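Long-range contacts in tail fiber protein (Acinetobacter phage AM24, PDB 5W5P), which probably recognises, and perhaps cleaves, the capsular polysaccharide of its Acinetobacter host as the trimeric tailspike of the phage: residues Ala512-Val517 / Gly543-Glu548; Phe561-Ser566 / Ser583-Ala588. All blocks are in the same frame, centred on the assembly; numbering follows the deposited sequence.

How the contacts relate
Both contacts lie in the C-terminal region, beyond the stacked parallel strands of the tailspike, with centres about 11 Å apart. Contact 1 is the more buried: it pairs strands 509-523 and 535-546 through regular backbone bonds, with mostly apolar side chains on both faces, and a second subunit packs against it. Contact 2 joins two loops, one after strand 558-559 and one after strand 577-582; no other chain of the assembly touches it, several residues, such as Phe561 and Val586, are exposed, and aromatic rings and a water supplement two backbone bonds. The two meet where Gln546 NE2 donates a probable hydrogen bond to Phe564 O, tying the 543-548 segment to the 561-566 loop.

Contact 1: residues Ala512-Val517 / Gly543-Glu548; sequences AAVAKV and GFTQLE
The Phe544 ring meets Ala515 CB at its edge, near the ring plane, with CD1 4.4 Å from that methyl, while Ala513 CB approaches obliquely, 4.1 Å from Phe544 CE1. Gln546 NE2, hydrogen-bonded to Phe564 O, also lies at the ring edge, in plane. On the same face of the sheet, Ala513 CB rests 3.5 Å from Gln546 CB. The other face carries Val514 and Thr545, which meet through methyls, Val514 CG1 to Thr545 CG2 at 3.5 Å; each of these methyls sits between its own backbone N and carbonyl carbon. Beyond them, Lys516 CB and CG lie along the backbone of Gly543.

Five backbone hydrogen bonds join the antiparallel segments. Val514 and Thr545 exchange a reciprocal pair, as do Lys516 and Gly543, and Leu547 N donates to Ala512 O (3.1 Å). The bond from Lys516 N to Gly543 O is short, 2.8 Å, and nearly straight at 175°. The bent Lys516 chain carries NZ to Asn497 and to a salt bridge with Asp495 of the second subunit. This hairpin borders strand 492-503 through Ala513 and Ala515, and strand 535-546 is outermost in its five-stranded antiparallel sheet within the chain.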
loop_
_atom_site.group_PDB
_atom_site.type_symbol
_atom_site.label_atom_id
_atom_site.label_comp_id
_atom_site.label_asym_id
_atom_site.label_seq_id
_atom_site.Cartn_x
_atom_site.Cartn_y
_atom_site.Cartn_z
ATOM N N ALA A 512 -39.193 12.077 27.780
ATOM C CA ALA A 512 -38.299 12.190 26.639
ATOM C C ALA A 512 -38.988 12.989 25.546
ATOM O O ALA A 512 -40.183 12.823 25.306
ATOM C CB ALA A 512 -37.876 10.811 26.113
ATOM N N ALA A 513 -38.216 13.848 24.888
ATOM C CA ALA A 513 -38.725 14.684 23.814
ATOM C C ALA A 513 -37.574 15.030 22.883
ATOM O O ALA A 513 -36.406 14.755 23.176
ATOM C CB ALA A 513 -39.380 15.956 24.363
ATOM N N VAL A 514 -37.912 15.643 21.754
ATOM C CA VAL A 514 -36.903 16.099 20.803
ATOM C C VAL A 514 -37.418 17.369 20.136
ATOM O O VAL A 514 -38.593 17.454 19.761
ATOM C CB VAL A 514 -36.554 15.008 19.768
ATOM C CG1 VAL A 514 -37.812 14.408 19.170
ATOM C CG2 VAL A 514 -35.632 15.553 18.678
ATOM N N ALA A 515 -36.545 18.365 20.027
ATOM C CA ALA A 515 -36.848 19.625 19.365
ATOM C C ALA A 515 -36.034 19.748 18.087
ATOM O O ALA A 515 -34.858 19.368 18.046
ATOM C CB ALA A 515 -36.554 20.816 20.282
ATOM N N LYS A 516 -36.661 20.277 17.044
ATOM C CA LYS A 516 -35.989 20.591 15.790
ATOM C C LYS A 516 -35.899 22.107 15.662
ATOM O O LYS A 516 -36.928 22.790 15.609
ATOM C CB LYS A 516 -36.741 19.986 14.605
ATOM C CG LYS A 516 -37.133 18.527 14.794
ATOM C CD LYS A 516 -35.913 17.637 14.952
ATOM C CE LYS A 516 -35.056 17.661 13.692
ATOM N NZ LYS A 516 -33.908 16.702 13.740
ATOM N N VAL A 517 -34.674 22.628 15.622
ATOM C CA VAL A 517 -34.421 24.064 15.580
ATOM C C VAL A 517 -33.623 24.391 14.325
ATOM O O VAL A 517 -32.784 23.596 13.890
ATOM C CB VAL A 517 -33.673 24.541 16.844
ATOM C CG1 VAL A 517 -33.421 26.037 16.793
ATOM C CG2 VAL A 517 -34.468 24.185 18.091
ATOM N N GLY A 543 -39.825 21.913 14.688
ATOM C CA GLY A 543 -40.496 20.666 14.995
ATOM C C GLY A 543 -40.356 20.328 16.458
ATOM O O GLY A 543 -39.389 20.725 17.116
ATOM N N PHE A 544 -41.336 19.590 16.974
ATOM C CA PHE A 544 -41.307 19.157 18.362
ATOM C C PHE A 544 -42.201 17.937 18.514
ATOM O O PHE A 544 -43.284 17.877 17.927
ATOM C CB PHE A 544 -41.761 20.276 19.311
ATOM C CG PHE A 544 -41.788 19.867 20.756
ATOM C CD1 PHE A 544 -40.639 19.915 21.524
ATOM C CD2 PHE A 544 -42.960 19.428 21.344
ATOM C CE1 PHE A 544 -40.657 19.535 22.851
ATOM C CE2 PHE A 544 -42.988 19.047 22.672
ATOM C CZ PHE A 544 -41.832 19.099 23.426
ATOM N N THR A 545 -41.735 16.966 19.290
ATOM C CA THR A 545 -42.563 15.828 19.658
ATOM C C THR A 545 -42.045 15.272 20.972
ATOM O O THR A 545 -40.849 15.346 21.266
ATOM C CB THR A 545 -42.578 14.738 18.576
ATOM O OG1 THR A 545 -43.242 13.569 19.075
ATOM C CG2 THR A 545 -41.179 14.369 18.157
ATOM N N GLN A 546 -42.963 14.729 21.766
ATOM C CA GLN A 546 -42.623 14.163 23.059
ATOM C C GLN A 546 -43.488 12.942 23.304
ATOM O O GLN A 546 -44.590 12.822 22.763
ATOM C CB GLN A 546 -42.817 15.176 24.196
ATOM C CG GLN A 546 -44.268 15.521 24.500
ATOM C CD GLN A 546 -44.399 16.729 25.407
ATOM O OE1 GLN A 546 -43.699 16.848 26.414
ATOM N NE2 GLN A 546 -45.289 17.643 25.044
ATOM N N LEU A 547 -42.974 12.030 24.117
ATOM C CA LEU A 547 -43.751 10.874 24.529
ATOM C C LEU A 547 -44.659 11.260 25.690
ATOM O O LEU A 547 -44.220 11.907 26.645
ATOM C CB LEU A 547 -42.825 9.724 24.920
ATOM C CG LEU A 547 -42.328 8.904 23.732
ATOM C CD1 LEU A 547 -40.925 8.367 23.991
ATOM C CD2 LEU A 547 -43.304 7.777 23.422
ATOM N N GLU A 548 -45.929 10.879 25.596
ATOM C CA GLU A 548 -46.914 11.182 26.626
ATOM C C GLU A 548 -47.306 9.963 27.451
ATOM O O GLU A 548 -48.125 10.090 28.366
ATOM C CB GLU A 548 -48.165 11.802 25.993
ATOM C CG GLU A 548 -47.892 13.061 25.180
ATOM C CD GLU A 548 -49.140 13.610 24.504
ATOM O OE1 GLU A 548 -49.004 14.279 23.458
ATOM O OE2 GLU A 548 -50.257 13.376 25.016
#

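Contact 2: residues Phe561-Ser566 / Ser583-Ala588; sequences FKHFTS and SGYVAA
Tyr585 holds CG anti to its backbone N (chi1 178°), whereas Phe564 sets CG beside its own (chi1 -70°), and these two settings bring the rings together between the roughly antiparallel loops. Tyr585 turns its edge toward the face of Phe564, an edge-to-face pair with planes at 66° and centroids 5.3 Å apart. The touching atom is Tyr585 CD1, 3.7 Å from Phe564 CZ and offset toward the rim of that ring. At the edge of the Phe564 ring, in its plane, Ser583 O approaches Phe564 CD1 to 3.3 Å.

His563 runs alongside Tyr585, pointing the same way, and Tyr585 OH sits at the imidazole edge, 3.5 Å from His563 CD2. One face of the imidazole is met by Phe561 CD2, which also packs on Ala588 CB at 3.6 Å. The imidazole is gripped from both nitrogens: His563 ND1 donates to Phe561 O (2.9 Å), standing above that carbonyl plane, and NE2 is hydrogen-bonded to Thr596. These two bonds should fix the rotation of the ring.

Between the backbones, Val586 N donates to His563 O at 2.8 Å in a nearly straight bond, and Thr565 N donates to Gly584 O. That glycine has a positive phi and lies close against the Thr565 backbone. A water donates to Gly584 O and also hydrogen-bonds Thr565 OG1, so that it links the two loops beside the exposed Thr565.

Met502 of strand 492-503 packs against both His563 and Phe564, and His471 meets Tyr585 edge-to-face. A single bridge between Phe564 and Tyr585, whose rings form an aromatic cluster with His563, thus joins two irregular loops at one end of the C-terminal beta-rich domain.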
loop_
_atom_site.group_PDB
_atom_site.type_symbol
_atom_site.label_atom_id
_atom_site.label_comp_id
_atom_site.label_asym_id
_atom_site.label_seq_id
_atom_site.Cartn_x
_atom_site.Cartn_y
_atom_site.Cartn_z
ATOM N N PHE A 561 -43.833 10.664 31.393
ATOM C CA PHE A 561 -44.695 11.808 31.654
ATOM C C PHE A 561 -44.512 12.880 30.587
ATOM O O PHE A 561 -43.396 13.135 30.128
ATOM C CB PHE A 561 -44.388 12.393 33.035
ATOM C CG PHE A 561 -45.317 13.505 33.455
ATOM C CD1 PHE A 561 -46.620 13.230 33.844
ATOM C CD2 PHE A 561 -44.879 14.822 33.485
ATOM C CE1 PHE A 561 -47.466 14.244 34.242
ATOM C CE2 PHE A 561 -45.727 15.843 33.885
ATOM C CZ PHE A 561 -47.020 15.553 34.261
ATOM N N LYS A 562 -45.617 13.513 30.203
ATOM C CA LYS A 562 -45.596 14.634 29.263
ATOM C C LYS A 562 -45.164 15.887 30.020
ATOM O O LYS A 562 -45.946 16.475 30.773
ATOM C CB LYS A 562 -46.969 14.811 28.621
ATOM C CG LYS A 562 -47.091 16.019 27.710
ATOM C CD LYS A 562 -48.524 16.210 27.227
ATOM C CE LYS A 562 -48.623 17.409 26.301
ATOM N NZ LYS A 562 -49.985 17.604 25.737
ATOM N N HIS A 563 -43.909 16.305 29.822
ATOM C CA HIS A 563 -43.358 17.413 30.599
ATOM C C HIS A 563 -43.692 18.773 30.000
ATOM O O HIS A 563 -43.798 19.761 30.740
ATOM C CB HIS A 563 -41.838 17.270 30.718
ATOM C CG HIS A 563 -41.399 16.243 31.715
ATOM N ND1 HIS A 563 -41.598 14.892 31.527
ATOM C CD2 HIS A 563 -40.773 16.368 32.910
ATOM C CE1 HIS A 563 -41.112 14.229 32.563
ATOM N NE2 HIS A 563 -40.607 15.101 33.417
ATOM N N PHE A 564 -43.849 18.854 28.681
ATOM C CA PHE A 564 -44.076 20.117 27.994
ATOM C C PHE A 564 -45.516 20.206 27.503
ATOM O O PHE A 564 -46.071 19.226 26.997
ATOM C CB PHE A 564 -43.105 20.277 26.817
ATOM C CG PHE A 564 -41.673 20.499 27.231
ATOM C CD1 PHE A 564 -41.226 21.768 27.563
ATOM C CD2 PHE A 564 -40.775 19.441 27.279
ATOM C CE1 PHE A 564 -39.918 21.985 27.939
ATOM C CE2 PHE A 564 -39.455 19.650 27.650
ATOM C CZ PHE A 564 -39.028 20.927 27.983
ATOM N N THR A 565 -46.122 21.380 27.662
ATOM C CA THR A 565 -47.479 21.648 27.183
ATOM C C THR A 565 -47.400 22.802 26.187
ATOM O O THR A 565 -47.252 23.962 26.582
ATOM C CB THR A 565 -48.427 21.960 28.341
ATOM O OG1 THR A 565 -48.580 20.792 29.159
ATOM C CG2 THR A 565 -49.792 22.388 27.822
ATOM N N SER A 566 -47.485 22.467 24.895
ATOM C CA SER A 566 -47.375 23.391 23.769
ATOM C C SER A 566 -46.194 24.339 23.947
ATOM O O SER A 566 -46.386 25.538 24.183
ATOM C CB SER A 566 -48.677 24.173 23.593
ATOM O OG SER A 566 -48.880 25.058 24.674
ATOM N N SER A 583 -40.905 26.603 26.737
ATOM C CA SER A 583 -41.901 26.974 27.730
ATOM C C SER A 583 -42.872 25.818 27.975
ATOM O O SER A 583 -42.765 24.737 27.387
ATOM C CB SER A 583 -42.647 28.235 27.290
ATOM O OG SER A 583 -43.237 28.058 26.012
ATOM N N GLY A 584 -43.831 26.059 28.867
ATOM C CA GLY A 584 -44.840 25.066 29.188
ATOM C C GLY A 584 -44.322 23.846 29.918
ATOM O O GLY A 584 -44.893 22.760 29.779
ATOM N N TYR A 585 -43.260 23.994 30.704
ATOM C CA TYR A 585 -42.636 22.859 31.368
ATOM C C TYR A 585 -43.240 22.642 32.750
ATOM O O TYR A 585 -43.312 23.572 33.560
ATOM C CB TYR A 585 -41.125 23.062 31.491
ATOM C CG TYR A 585 -40.431 21.933 32.216
ATOM C CD1 TYR A 585 -39.960 20.823 31.520
ATOM C CD2 TYR A 585 -40.261 21.964 33.597
ATOM C CE1 TYR A 585 -39.329 19.786 32.174
ATOM C CE2 TYR A 585 -39.638 20.931 34.259
ATOM C CZ TYR A 585 -39.171 19.844 33.541
ATOM O OH TYR A 585 -38.547 18.810 34.194
ATOM N N VAL A 586 -43.654 21.405 33.015
ATOM C CA VAL A 586 -44.092 20.973 34.339
ATOM C C VAL A 586 -43.412 19.641 34.626
ATOM O O VAL A 586 -43.557 18.688 33.851
ATOM C CB VAL A 586 -45.623 20.839 34.438
ATOM C CG1 VAL A 586 -46.014 20.205 35.764
ATOM C CG2 VAL A 586 -46.291 22.193 34.269
ATOM N N ALA A 587 -42.668 19.578 35.727
ATOM C CA ALA A 587 -41.900 18.383 36.045
ATOM C C ALA A 587 -42.808 17.247 36.502
ATOM O O ALA A 587 -43.843 17.461 37.141
ATOM C CB ALA A 587 -40.870 18.684 37.133
ATOM N N ALA A 588 -42.405 16.025 36.159
ATOM C CA ALA A 588 -43.067 14.836 36.676
ATOM C C ALA A 588 -42.788 14.688 38.168
ATOM O O ALA A 588 -41.754 15.133 38.673
ATOM C CB ALA A 588 -42.589 13.591 35.928
HETATM O O HOH W 1 -46.600 21.019 31.037
#